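Local coordinates for protein fatty acid synthase 1, isoform A (PDB 6FN6) that probably carries out the ketoreductase, dehydratase and enoylreductase steps of NADPH-dependent fatty acid synthesis as the modifying region of a multifunctional insect enzyme, at residues L40-F45 / F79-F83; L140-D144 / R188-L192; K670-W674 / Q847-V851; L788-L793 / K811-S815. One frame throughout, in Å; residues are numbered along the deposited sequence.

Interaction 1 of 4, residues L40-F45 / F79-F83; sequences LAWQTF and FGINF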
loop_
_atom_site.group_PDB
_atom_site.type_symbol
_atom_site.label_atom_id
_atom_site.label_comp_id
_atom_site.label_asym_id
_atom_site.label_seq_id
_atom_site.Cartn_x
_atom_site.Cartn_y
_atom_site.Cartn_z
ATOM N N LEU A 40 12.699 6.085 -24.693
ATOM C CA LEU A 40 11.450 6.097 -25.447
ATOM C C LEU A 40 10.388 6.929 -24.736
ATOM O O LEU A 40 9.697 7.733 -25.361
ATOM C CB LEU A 40 10.932 4.674 -25.662
ATOM C CG LEU A 40 11.746 3.748 -26.571
ATOM C CD1 LEU A 40 11.015 2.426 -26.758
ATOM C CD2 LEU A 40 12.041 4.392 -27.925
ATOM N N ALA A 41 10.262 6.732 -23.428
ATOM C CA ALA A 41 9.308 7.492 -22.631
ATOM C C ALA A 41 9.687 8.966 -22.647
ATOM O O ALA A 41 8.831 9.845 -22.756
ATOM C CB ALA A 41 9.260 6.966 -21.204
ATOM N N TRP A 42 10.984 9.224 -22.548
ATOM C CA TRP A 42 11.503 10.583 -22.554
ATOM C C TRP A 42 11.220 11.269 -23.888
ATOM O O TRP A 42 10.716 12.393 -23.926
ATOM C CB TRP A 42 13.007 10.561 -22.272
ATOM C CG TRP A 42 13.675 11.898 -22.306
ATOM C CD1 TRP A 42 13.081 13.121 -22.191
ATOM C CD2 TRP A 42 15.075 12.144 -22.471
ATOM N NE1 TRP A 42 14.028 14.114 -22.274
ATOM C CE2 TRP A 42 15.260 13.539 -22.447
ATOM C CE3 TRP A 42 16.191 11.318 -22.636
ATOM C CZ2 TRP A 42 16.514 14.126 -22.580
ATOM C CZ3 TRP A 42 17.437 11.905 -22.770
ATOM C CH2 TRP A 42 17.588 13.295 -22.742
ATOM N N GLN A 43 11.552 10.588 -24.980
ATOM C CA GLN A 43 11.410 11.161 -26.312
ATOM C C GLN A 43 9.959 11.475 -26.657
ATOM O O GLN A 43 9.614 12.627 -26.925
ATOM C CB GLN A 43 11.998 10.212 -27.358
ATOM C CG GLN A 43 13.517 10.237 -27.411
ATOM C CD GLN A 43 14.086 9.254 -28.410
ATOM O OE1 GLN A 43 13.392 8.351 -28.877
ATOM N NE2 GLN A 43 15.359 9.424 -28.745
ATOM N N THR A 44 9.109 10.454 -26.641
ATOM C CA THR A 44 7.718 10.621 -27.041
ATOM C C THR A 44 7.005 11.658 -26.181
ATOM O O THR A 44 6.189 12.428 -26.682
ATOM C CB THR A 44 6.941 9.293 -26.960
ATOM O OG1 THR A 44 7.122 8.705 -25.665
ATOM C CG2 THR A 44 7.422 8.324 -28.035
ATOM N N PHE A 45 7.317 11.679 -24.890
ATOM C CA PHE A 45 6.679 12.618 -23.972
ATOM C C PHE A 45 7.017 14.062 -24.320
ATOM O O PHE A 45 6.166 14.947 -24.227
ATOM C CB PHE A 45 7.088 12.321 -22.529
ATOM C CG PHE A 45 6.400 13.193 -21.518
ATOM C CD1 PHE A 45 5.035 13.078 -21.300
ATOM C CD2 PHE A 45 7.115 14.118 -20.781
ATOM C CE1 PHE A 45 4.397 13.877 -20.371
ATOM C CE2 PHE A 45 6.482 14.919 -19.849
ATOM C CZ PHE A 45 5.122 14.798 -19.644
ATOM N N PHE A 79 6.623 -1.160 -29.603
ATOM C CA PHE A 79 6.381 -0.658 -28.253
ATOM C C PHE A 79 5.206 0.317 -28.245
ATOM O O PHE A 79 5.151 1.246 -29.050
ATOM C CB PHE A 79 7.627 0.031 -27.688
ATOM C CG PHE A 79 8.811 -0.883 -27.514
ATOM C CD1 PHE A 79 8.791 -1.898 -26.570
ATOM C CD2 PHE A 79 9.951 -0.712 -28.280
ATOM C CE1 PHE A 79 9.884 -2.734 -26.405
ATOM C CE2 PHE A 79 11.045 -1.544 -28.118
ATOM C CZ PHE A 79 11.011 -2.555 -27.179
ATOM N N GLY A 80 4.264 0.090 -27.331
ATOM C CA GLY A 80 3.124 0.973 -27.147
ATOM C C GLY A 80 3.246 1.812 -25.888
ATOM O O GLY A 80 3.432 1.271 -24.801
ATOM N N ILE A 81 3.149 3.131 -26.034
ATOM C CA ILE A 81 3.322 4.047 -24.907
ATOM C C ILE A 81 2.047 4.854 -24.676
ATOM O O ILE A 81 1.392 5.275 -25.629
ATOM C CB ILE A 81 4.521 4.988 -25.131
ATOM C CG1 ILE A 81 5.714 4.197 -25.680
ATOM C CG2 ILE A 81 4.881 5.693 -23.830
ATOM C CD1 ILE A 81 6.986 5.009 -25.861
ATOM N N ASN A 82 1.709 5.078 -23.407
ATOM C CA ASN A 82 0.514 5.839 -23.042
ATOM C C ASN A 82 0.770 6.715 -21.814
ATOM O O ASN A 82 1.502 6.323 -20.908
ATOM C CB ASN A 82 -0.660 4.894 -22.773
ATOM C CG ASN A 82 -2.005 5.575 -22.928
ATOM O OD1 ASN A 82 -2.124 6.789 -22.758
ATOM N ND2 ASN A 82 -3.030 4.795 -23.251
ATOM N N PHE A 83 0.158 7.897 -21.791
ATOM C CA PHE A 83 0.363 8.852 -20.702
ATOM C C PHE A 83 -0.962 9.360 -20.131
ATOM O O PHE A 83 -1.913 9.604 -20.874
ATOM C CB PHE A 83 1.192 10.043 -21.190
ATOM C CG PHE A 83 2.594 9.689 -21.589
ATOM C CD1 PHE A 83 2.872 9.269 -22.879
ATOM C CD2 PHE A 83 3.636 9.792 -20.685
ATOM C CE1 PHE A 83 4.161 8.945 -23.257
ATOM C CE2 PHE A 83 4.929 9.470 -21.057
ATOM C CZ PHE A 83 5.190 9.047 -22.344
#
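Phe83 reaches from its strand to one side of the helix, at Ala41, Thr44 and Phe45. Its CB starts toward the helix, and chi1 of -65° sets CG anti to the carbonyl carbon. Phe83 CE1 has Thr44 OG1 near the ring plane at 3.8 Å, CZ comes within 3.8 Å of both Ala41 O and Phe45 CB, and CD2 and CE2 both lie 3.6 Å from Phe45 CD1. That last atom sits 3.5 Å above one face of the Phe83 ring, displaced toward its rim, with the two ring planes at 34°. Helix segment 40-45 and strand segment 79-83, parts of helix 34-48 and strand 76-83, run at 59° to each other, in what is assigned as the N-terminal hotdog fold, its central helix lying against a curved sheet. Ile81, beta-branched and at home in a strand, sends CD1 tip to tip at Thr44 OG1 (3.7 Å). Threonine suits this partly apolar spot because its hydroxyl is turned back to Leu40 O, 2.8 Å from OG1, an oxygen that also accepts Thr44 N from the other face of its plane. Leu40 CD1 approaches Phe79 CD2 to 3.6 Å, the two side chains roughly perpendicular, while Phe32 and Tyr37 adjoin the Phe79 ring.

Interaction 2 of 4, residues L140-D144 / R188-L192; sequences LRGYD and RELYL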
loop_
_atom_site.group_PDB
_atom_site.type_symbol
_atom_site.label_atom_id
_atom_site.label_comp_id
_atom_site.label_asym_id
_atom_site.label_seq_id
_atom_site.Cartn_x
_atom_site.Cartn_y
_atom_site.Cartn_z
ATOM N N LEU A 140 32.222 -12.569 -17.046
ATOM C CA LEU A 140 32.139 -13.724 -16.164
ATOM C C LEU A 140 30.794 -13.787 -15.459
ATOM O O LEU A 140 30.352 -14.860 -15.046
ATOM C CB LEU A 140 33.264 -13.697 -15.129
ATOM C CG LEU A 140 34.533 -14.461 -15.508
ATOM C CD1 LEU A 140 35.160 -13.904 -16.777
ATOM C CD2 LEU A 140 35.516 -14.414 -14.355
ATOM N N ARG A 141 30.150 -12.634 -15.311
ATOM C CA ARG A 141 28.865 -12.573 -14.630
ATOM C C ARG A 141 27.691 -12.880 -15.557
ATOM O O ARG A 141 26.598 -13.189 -15.089
ATOM C CB ARG A 141 28.672 -11.199 -14.001
ATOM C CG ARG A 141 29.747 -10.825 -12.997
ATOM C CD ARG A 141 29.263 -9.706 -12.094
ATOM N NE ARG A 141 30.347 -8.995 -11.428
ATOM C CZ ARG A 141 30.164 -8.078 -10.481
ATOM N NH1 ARG A 141 28.937 -7.767 -10.076
ATOM N NH2 ARG A 141 31.208 -7.476 -9.930
ATOM N N GLY A 142 27.919 -12.803 -16.865
ATOM C CA GLY A 142 26.875 -13.080 -17.834
ATOM C C GLY A 142 26.620 -11.960 -18.827
ATOM O O GLY A 142 25.974 -12.174 -19.855
ATOM N N TYR A 143 27.110 -10.762 -18.519
ATOM C CA TYR A 143 26.940 -9.619 -19.409
ATOM C C TYR A 143 27.869 -9.719 -20.612
ATOM O O TYR A 143 29.091 -9.738 -20.460
ATOM C CB TYR A 143 27.211 -8.307 -18.674
ATOM C CG TYR A 143 26.427 -8.118 -17.399
ATOM C CD1 TYR A 143 25.160 -7.550 -17.417
ATOM C CD2 TYR A 143 26.960 -8.492 -16.176
ATOM C CE1 TYR A 143 24.441 -7.369 -16.250
ATOM C CE2 TYR A 143 26.251 -8.316 -15.003
ATOM C CZ TYR A 143 24.993 -7.752 -15.044
ATOM O OH TYR A 143 24.288 -7.581 -13.873
ATOM N N ASP A 144 27.289 -9.763 -21.807
ATOM C CA ASP A 144 28.071 -9.854 -23.034
ATOM C C ASP A 144 27.975 -8.559 -23.830
ATOM O O ASP A 144 27.563 -8.562 -24.988
ATOM C CB ASP A 144 27.580 -11.026 -23.879
ATOM C CG ASP A 144 27.532 -12.323 -23.095
ATOM O OD1 ASP A 144 28.606 -12.912 -22.852
ATOM O OD2 ASP A 144 26.420 -12.745 -22.709
ATOM N N ARG A 188 29.216 -11.915 -7.640
ATOM C CA ARG A 188 29.557 -11.935 -9.059
ATOM C C ARG A 188 28.558 -12.752 -9.863
ATOM O O ARG A 188 28.910 -13.775 -10.447
ATOM C CB ARG A 188 30.962 -12.500 -9.258
ATOM C CG ARG A 188 32.028 -11.847 -8.396
ATOM C CD ARG A 188 33.371 -12.529 -8.593
ATOM N NE ARG A 188 33.953 -12.249 -9.903
ATOM C CZ ARG A 188 34.993 -12.901 -10.414
ATOM N NH1 ARG A 188 35.567 -13.880 -9.727
ATOM N NH2 ARG A 188 35.458 -12.580 -11.614
ATOM N N GLU A 189 27.313 -12.292 -9.891
ATOM C CA GLU A 189 26.258 -12.980 -10.622
ATOM C C GLU A 189 25.519 -11.998 -11.524
ATOM O O GLU A 189 25.787 -10.797 -11.497
ATOM C CB GLU A 189 25.286 -13.643 -9.647
ATOM C CG GLU A 189 25.867 -14.812 -8.865
ATOM C CD GLU A 189 26.314 -15.955 -9.753
ATOM O OE1 GLU A 189 27.190 -16.734 -9.320
ATOM O OE2 GLU A 189 25.784 -16.081 -10.879
ATOM N N LEU A 190 24.591 -12.511 -12.324
ATOM C CA LEU A 190 23.869 -11.681 -13.280
ATOM C C LEU A 190 22.728 -10.929 -12.597
ATOM O O LEU A 190 21.810 -11.538 -12.048
ATOM C CB LEU A 190 23.333 -12.532 -14.434
ATOM C CG LEU A 190 22.622 -11.781 -15.561
ATOM C CD1 LEU A 190 23.565 -10.807 -16.248
ATOM C CD2 LEU A 190 22.037 -12.757 -16.571
ATOM N N TYR A 191 22.805 -9.600 -12.635
ATOM C CA TYR A 191 21.759 -8.731 -12.105
ATOM C C TYR A 191 21.108 -7.932 -13.225
ATOM O O TYR A 191 21.798 -7.425 -14.113
ATOM C CB TYR A 191 22.329 -7.756 -11.074
ATOM C CG TYR A 191 22.568 -8.329 -9.697
ATOM C CD1 TYR A 191 21.523 -8.471 -8.793
ATOM C CD2 TYR A 191 23.841 -8.707 -9.291
ATOM C CE1 TYR A 191 21.736 -8.982 -7.528
ATOM C CE2 TYR A 191 24.065 -9.221 -8.028
ATOM C CZ TYR A 191 23.008 -9.355 -7.150
ATOM O OH TYR A 191 23.224 -9.867 -5.890
ATOM N N LEU A 192 19.786 -7.811 -13.174
ATOM C CA LEU A 192 19.050 -6.974 -14.118
ATOM C C LEU A 192 18.218 -5.941 -13.358
ATOM O O LEU A 192 17.671 -6.246 -12.297
ATOM C CB LEU A 192 18.152 -7.826 -15.016
ATOM C CG LEU A 192 18.851 -8.723 -16.039
ATOM C CD1 LEU A 192 17.851 -9.645 -16.703
ATOM C CD2 LEU A 192 19.562 -7.881 -17.087
#
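With chi1 at -53°, Tyr143 sets its ring beside its own backbone N, while Leu190, its CG anti to the backbone N (chi1 -176°), swings CD1 over the middle of that ring. The methyl lies 3.6 Å from the Tyr143 centroid, a CH-pi contact suited to leucine's flexible apolar branch. At the ring's far end, Tyr143 OH donates to Tyr191 O (2.5 Å) in the carbonyl plane, on a lone pair, so the phenol is covered on one face and tied at its tip. Between helix 131-141 and the strand that Tyr143 enters, Gly142 closes the helix in a Schellman motif; at its backbone angles a CB would jam against the carbonyl O of Arg141, so glycine is needed. This is the predicted C-terminal hotdog region of the dehydratase domain, and the Tyr143 side chain is about 7 Å from that of His24 and about 8 Å from that of Asp175, the predicted catalytic pair. Arg141 runs extended past the Arg188 backbone, one face of its guanidinium toward Arg188 CA, with CD 3.7 Å from Glu189 O. The two guanidinium planes stand 81° apart, and Glu137 forms a salt bridge with each arginine, which probably offsets their like charges.

Interaction 3 of 4, residues K670-W674 / Q847-V851; sequences KRMMW and QNQVV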
loop_
_atom_site.group_PDB
_atom_site.type_symbol
_atom_site.label_atom_id
_atom_site.label_comp_id
_atom_site.label_asym_id
_atom_site.label_seq_id
_atom_site.Cartn_x
_atom_site.Cartn_y
_atom_site.Cartn_z
ATOM N N LYS A 670 24.279 -22.780 20.687
ATOM C CA LYS A 670 23.659 -23.233 21.931
ATOM C C LYS A 670 22.437 -22.394 22.274
ATOM O O LYS A 670 21.462 -22.902 22.827
ATOM C CB LYS A 670 24.648 -23.172 23.095
ATOM C CG LYS A 670 25.923 -23.976 22.896
ATOM C CD LYS A 670 26.852 -23.823 24.092
ATOM C CE LYS A 670 28.216 -24.451 23.841
ATOM N NZ LYS A 670 28.158 -25.938 23.790
ATOM N N ARG A 671 22.486 -21.108 21.941
ATOM C CA ARG A 671 21.366 -20.222 22.218
ATOM C C ARG A 671 20.111 -20.747 21.539
ATOM O O ARG A 671 19.016 -20.668 22.097
ATOM C CB ARG A 671 21.664 -18.797 21.755
ATOM C CG ARG A 671 22.844 -18.148 22.461
ATOM C CD ARG A 671 22.983 -16.691 22.059
ATOM N NE ARG A 671 23.330 -16.540 20.647
ATOM C CZ ARG A 671 24.567 -16.376 20.185
ATOM N NH1 ARG A 671 25.604 -16.340 21.015
ATOM N NH2 ARG A 671 24.769 -16.247 18.881
ATOM N N MET A 672 20.271 -21.279 20.331
ATOM C CA MET A 672 19.139 -21.809 19.587
ATOM C C MET A 672 19.142 -23.338 19.571
ATOM O O MET A 672 19.206 -23.961 18.512
ATOM C CB MET A 672 19.144 -21.254 18.159
ATOM C CG MET A 672 18.637 -19.816 18.070
ATOM S SD MET A 672 19.091 -18.964 16.547
ATOM C CE MET A 672 20.833 -18.651 16.823
ATOM N N MET A 673 19.059 -23.931 20.758
ATOM C CA MET A 673 18.929 -25.380 20.896
ATOM C C MET A 673 18.033 -25.753 22.072
ATOM O O MET A 673 18.036 -25.094 23.112
ATOM C CB MET A 673 20.288 -26.072 21.067
ATOM C CG MET A 673 21.124 -26.140 19.806
ATOM S SD MET A 673 22.460 -27.357 19.916
ATOM C CE MET A 673 23.629 -26.562 21.000
ATOM N N TRP A 674 17.264 -26.821 21.890
ATOM C CA TRP A 674 16.428 -27.367 22.947
ATOM C C TRP A 674 16.826 -28.824 23.156
ATOM O O TRP A 674 17.125 -29.529 22.194
ATOM C CB TRP A 674 14.944 -27.279 22.586
ATOM C CG TRP A 674 14.474 -25.918 22.185
ATOM C CD1 TRP A 674 13.835 -25.004 22.971
ATOM C CD2 TRP A 674 14.588 -25.321 20.887
ATOM N NE1 TRP A 674 13.549 -23.872 22.245
ATOM C CE2 TRP A 674 14.000 -24.043 20.963
ATOM C CE3 TRP A 674 15.130 -25.744 19.671
ATOM C CZ2 TRP A 674 13.942 -23.184 19.868
ATOM C CZ3 TRP A 674 15.071 -24.890 18.585
ATOM C CH2 TRP A 674 14.482 -23.624 18.691
ATOM N N GLN A 847 17.128 -13.864 20.254
ATOM C CA GLN A 847 17.257 -15.303 20.052
ATOM C C GLN A 847 16.952 -16.064 21.338
ATOM O O GLN A 847 16.276 -17.091 21.322
ATOM C CB GLN A 847 18.664 -15.658 19.566
ATOM C CG GLN A 847 19.013 -15.114 18.193
ATOM C CD GLN A 847 20.505 -15.138 17.927
ATOM O OE1 GLN A 847 21.291 -15.570 18.770
ATOM N NE2 GLN A 847 20.902 -14.681 16.744
ATOM N N ASN A 848 17.457 -15.554 22.455
ATOM C CA ASN A 848 17.282 -16.217 23.741
ATOM C C ASN A 848 15.837 -16.146 24.220
ATOM O O ASN A 848 15.366 -17.043 24.916
ATOM C CB ASN A 848 18.210 -15.594 24.783
ATOM C CG ASN A 848 19.661 -15.970 24.566
ATOM O OD1 ASN A 848 19.990 -17.143 24.378
ATOM N ND2 ASN A 848 20.539 -14.974 24.578
ATOM N N GLN A 849 15.136 -15.079 23.855
ATOM C CA GLN A 849 13.745 -14.923 24.259
ATOM C C GLN A 849 12.844 -15.903 23.510
ATOM O O GLN A 849 12.009 -16.575 24.117
ATOM C CB GLN A 849 13.269 -13.487 24.035
ATOM C CG GLN A 849 11.815 -13.258 24.426
ATOM C CD GLN A 849 11.559 -13.561 25.894
ATOM O OE1 GLN A 849 10.897 -14.541 26.234
ATOM N NE2 GLN A 849 12.090 -12.719 26.773
ATOM N N VAL A 850 13.010 -15.983 22.192
ATOM C CA VAL A 850 12.140 -16.820 21.371
ATOM C C VAL A 850 12.278 -18.283 21.778
ATOM O O VAL A 850 11.286 -19.010 21.843
ATOM C CB VAL A 850 12.433 -16.641 19.858
ATOM C CG1 VAL A 850 12.102 -15.227 19.413
ATOM C CG2 VAL A 850 13.878 -16.967 19.535
ATOM N N VAL A 851 13.503 -18.718 22.057
ATOM C CA VAL A 851 13.733 -20.103 22.442
ATOM C C VAL A 851 13.107 -20.348 23.812
ATOM O O VAL A 851 12.600 -21.435 24.086
ATOM C CB VAL A 851 15.238 -20.454 22.436
ATOM C CG1 VAL A 851 15.814 -20.286 21.038
ATOM C CG2 VAL A 851 16.004 -19.599 23.433
#
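A turn leading into strand 673-675 passes the flank of helix 844-860, bringing the CA atoms of Arg671 and Asn848 within 5.9 Å and those of Met672 and Val851 within 6.3 Å. This lies in the enoylreductase part, which resembles the medium-chain dehydrogenases, and it joins a strand of the mixed sheet containing 601-611 and 652-656 to a helix that follows the parallel, Rossmann-type sheet in sequence. Val851 is the apolar centre of the contact. Its CG1 methyl faces Arg671 O, Met672 CG and Trp674 CZ2, the last at 3.6 Å, and its compact, branched shape fits between a carbonyl and an indole. Tryptophan suits the neighbouring place because it offers a broad apolar surface, which Pro689 and Ser693 of helix 689-702 also touch, and an N-H donor. Toward the beginning of the helix segment the contact becomes polar. Gln847 is extended beyond CG, and its amide lies 21° from the plane of the Arg671 guanidinium; Arg671 NE gives it a bond of 2.9 Å to OE1, nearly along the C=O axis. The other end of this amide, NE2, bonds to Val839 O, fixing the amide's rotation, while the flexible Met672 rests CE against OE1. Asn848 OD1 lies alongside the Arg671 stem, 3.5 Å from CB. At the opposite end, Trp674 NE1 points in its ring plane to Val851 O, 3.2 Å away, with an N-H...O angle of 156°.

Interaction 4 of 4, residues L788-L793 / K811-S815; sequences LSEEKL and KFDLS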
loop_
_atom_site.group_PDB
_atom_site.type_symbol
_atom_site.label_atom_id
_atom_site.label_comp_id
_atom_site.label_asym_id
_atom_site.label_seq_id
_atom_site.Cartn_x
_atom_site.Cartn_y
_atom_site.Cartn_z
ATOM N N LEU A 788 -0.471 -15.813 2.545
ATOM C CA LEU A 788 -1.083 -15.678 1.226
ATOM C C LEU A 788 -0.624 -14.371 0.584
ATOM O O LEU A 788 -0.008 -13.534 1.249
ATOM C CB LEU A 788 -2.612 -15.717 1.338
ATOM C CG LEU A 788 -3.280 -17.098 1.322
ATOM C CD1 LEU A 788 -2.569 -18.091 2.232
ATOM C CD2 LEU A 788 -4.740 -16.971 1.721
ATOM N N SER A 789 -0.923 -14.190 -0.699
ATOM C CA SER A 789 -0.434 -13.020 -1.422
ATOM C C SER A 789 -1.460 -12.454 -2.397
ATOM O O SER A 789 -2.469 -13.092 -2.700
ATOM C CB SER A 789 0.849 -13.374 -2.177
ATOM O OG SER A 789 0.602 -14.354 -3.166
ATOM N N GLU A 790 -1.176 -11.248 -2.883
ATOM C CA GLU A 790 -2.013 -10.569 -3.867
ATOM C C GLU A 790 -3.462 -10.427 -3.377
ATOM O O GLU A 790 -3.684 -10.061 -2.222
ATOM C CB GLU A 790 -1.941 -11.315 -5.202
ATOM C CG GLU A 790 -0.529 -11.346 -5.781
ATOM C CD GLU A 790 -0.439 -12.098 -7.095
ATOM O OE1 GLU A 790 -0.168 -11.453 -8.128
ATOM O OE2 GLU A 790 -0.631 -13.332 -7.093
ATOM N N GLU A 791 -4.440 -10.698 -4.241
ATOM C CA GLU A 791 -5.841 -10.409 -3.922
ATOM C C GLU A 791 -6.258 -11.036 -2.591
ATOM O O GLU A 791 -7.158 -10.536 -1.916
ATOM C CB GLU A 791 -6.769 -10.892 -5.048
ATOM C CG GLU A 791 -6.878 -12.409 -5.213
ATOM C CD GLU A 791 -5.670 -13.025 -5.894
ATOM O OE1 GLU A 791 -4.855 -12.274 -6.473
ATOM O OE2 GLU A 791 -5.537 -14.268 -5.850
ATOM N N LYS A 792 -5.594 -12.124 -2.213
ATOM C CA LYS A 792 -5.886 -12.792 -0.953
ATOM C C LYS A 792 -5.273 -12.036 0.222
ATOM O O LYS A 792 -5.726 -12.177 1.359
ATOM C CB LYS A 792 -5.371 -14.232 -0.973
ATOM C CG LYS A 792 -6.024 -15.116 -2.025
ATOM C CD LYS A 792 -5.335 -16.470 -2.114
ATOM C CE LYS A 792 -5.719 -17.209 -3.388
ATOM N NZ LYS A 792 -4.875 -18.418 -3.616
ATOM N N LEU A 793 -4.240 -11.242 -0.046
ATOM C CA LEU A 793 -3.624 -10.422 0.994
ATOM C C LEU A 793 -4.485 -9.197 1.277
ATOM O O LEU A 793 -4.801 -8.903 2.429
ATOM C CB LEU A 793 -2.210 -9.995 0.585
ATOM C CG LEU A 793 -1.343 -9.341 1.670
ATOM C CD1 LEU A 793 0.127 -9.571 1.386
ATOM C CD2 LEU A 793 -1.604 -7.847 1.793
ATOM N N LYS A 811 6.431 -13.766 1.297
ATOM C CA LYS A 811 7.544 -13.033 0.698
ATOM C C LYS A 811 7.206 -12.402 -0.651
ATOM O O LYS A 811 7.889 -11.476 -1.086
ATOM C CB LYS A 811 8.747 -13.964 0.530
ATOM C CG LYS A 811 9.289 -14.525 1.840
ATOM C CD LYS A 811 9.832 -13.429 2.744
ATOM C CE LYS A 811 10.350 -13.998 4.052
ATOM N NZ LYS A 811 11.564 -14.830 3.855
ATOM N N PHE A 812 6.155 -12.884 -1.304
ATOM C CA PHE A 812 5.833 -12.422 -2.651
ATOM C C PHE A 812 5.632 -10.912 -2.726
ATOM O O PHE A 812 6.415 -10.205 -3.360
ATOM C CB PHE A 812 4.581 -13.116 -3.180
ATOM C CG PHE A 812 4.222 -12.713 -4.581
ATOM C CD1 PHE A 812 4.843 -13.307 -5.666
ATOM C CD2 PHE A 812 3.275 -11.730 -4.812
ATOM C CE1 PHE A 812 4.522 -12.935 -6.956
ATOM C CE2 PHE A 812 2.948 -11.355 -6.102
ATOM C CZ PHE A 812 3.574 -11.959 -7.175
ATOM N N ASP A 813 4.579 -10.425 -2.082
ATOM C CA ASP A 813 4.226 -9.012 -2.162
ATOM C C ASP A 813 5.342 -8.116 -1.633
ATOM O O ASP A 813 5.504 -6.987 -2.092
ATOM C CB ASP A 813 2.926 -8.748 -1.403
ATOM C CG ASP A 813 1.735 -9.414 -2.055
ATOM O OD1 ASP A 813 1.210 -8.854 -3.040
ATOM O OD2 ASP A 813 1.324 -10.496 -1.586
ATOM N N LEU A 814 6.107 -8.617 -0.669
ATOM C CA LEU A 814 7.244 -7.869 -0.147
ATOM C C LEU A 814 8.310 -7.735 -1.226
ATOM O O LEU A 814 8.813 -6.640 -1.480
ATOM C CB LEU A 814 7.822 -8.550 1.094
ATOM C CG LEU A 814 7.297 -8.043 2.440
ATOM C CD1 LEU A 814 5.774 -8.062 2.487
ATOM C CD2 LEU A 814 7.883 -8.857 3.585
ATOM N N SER A 815 8.637 -8.853 -1.865
ATOM C CA SER A 815 9.632 -8.870 -2.930
ATOM C C SER A 815 9.192 -8.013 -4.110
ATOM O O SER A 815 9.971 -7.222 -4.639
ATOM C CB SER A 815 9.881 -10.303 -3.400
ATOM O OG SER A 815 10.259 -11.136 -2.320
#
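Asp813 turns its carboxylate on to the backbone at Glu790, and the remaining side chains are disposed round that bond. Glu790 N donates to Asp813 OD2, whose syn lone pair accepts, at 2.9 Å with an angle of 159°; a second, weak bond runs from Glu790 N to Asp813 OD1 at 3.4 Å. OD1 has a further partner in Ser818 OG, a bond that would limit the carboxylate's rotation, so a small acidic residue suits this buried place. Leu793 comes at the aspartate from the opposite direction; its CD1 methyl packs against the carboxylate, and Met822 of the second subunit packs on both residues. Phe812, the next residue back from Asp813, lies against Glu790 and Ser789: its CG is anti to the backbone N (chi1 -178°), and its ring runs obliquely across Glu790, with carboxylate and ring planes 54° apart. CE2 of Phe812 meets Glu790 CG at 3.5 Å, and the glutamate lies along the ring from CG to its carboxylate, at an exposed position. Ser789, small enough to sit between Phe812 and the Asp813 carboxylate, puts CB 3.9 Å from Phe812 CB. Glu790 and Lys811 each occupy the N-cap position of a short helix, 791-797 and 812-816. Here two loops that follow successive parallel strands, 781-786 and 804-808, are joined by an aspartate on one helix binding the backbone N-H of the other's N-cap residue, within the Rossmann-type nucleotide-binding fold of the enoylreductase.

Overall arrangement
The contacts spread over two catalytic parts of the modifying region. Interactions 1 and 2 come first along the chain and belong to the dehydratase, one in each of its two predicted hotdog regions; their centres are 29 Å apart, and strands 76-83 and 191-201 belong to the same run of antiparallel strands. Interactions 3 and 4 belong to the enoylreductase, centres 30 Å apart, with interaction 4 nested inside the chain loop that interaction 3 closes. Interaction 2 approaches interaction 4 to about 11 Å between nearest atoms, without touching. Interactions 1 and 4 also meet the second subunit, so both domains take part in the dimer, whereas interaction 2 lies nearest the predicted dehydratase site.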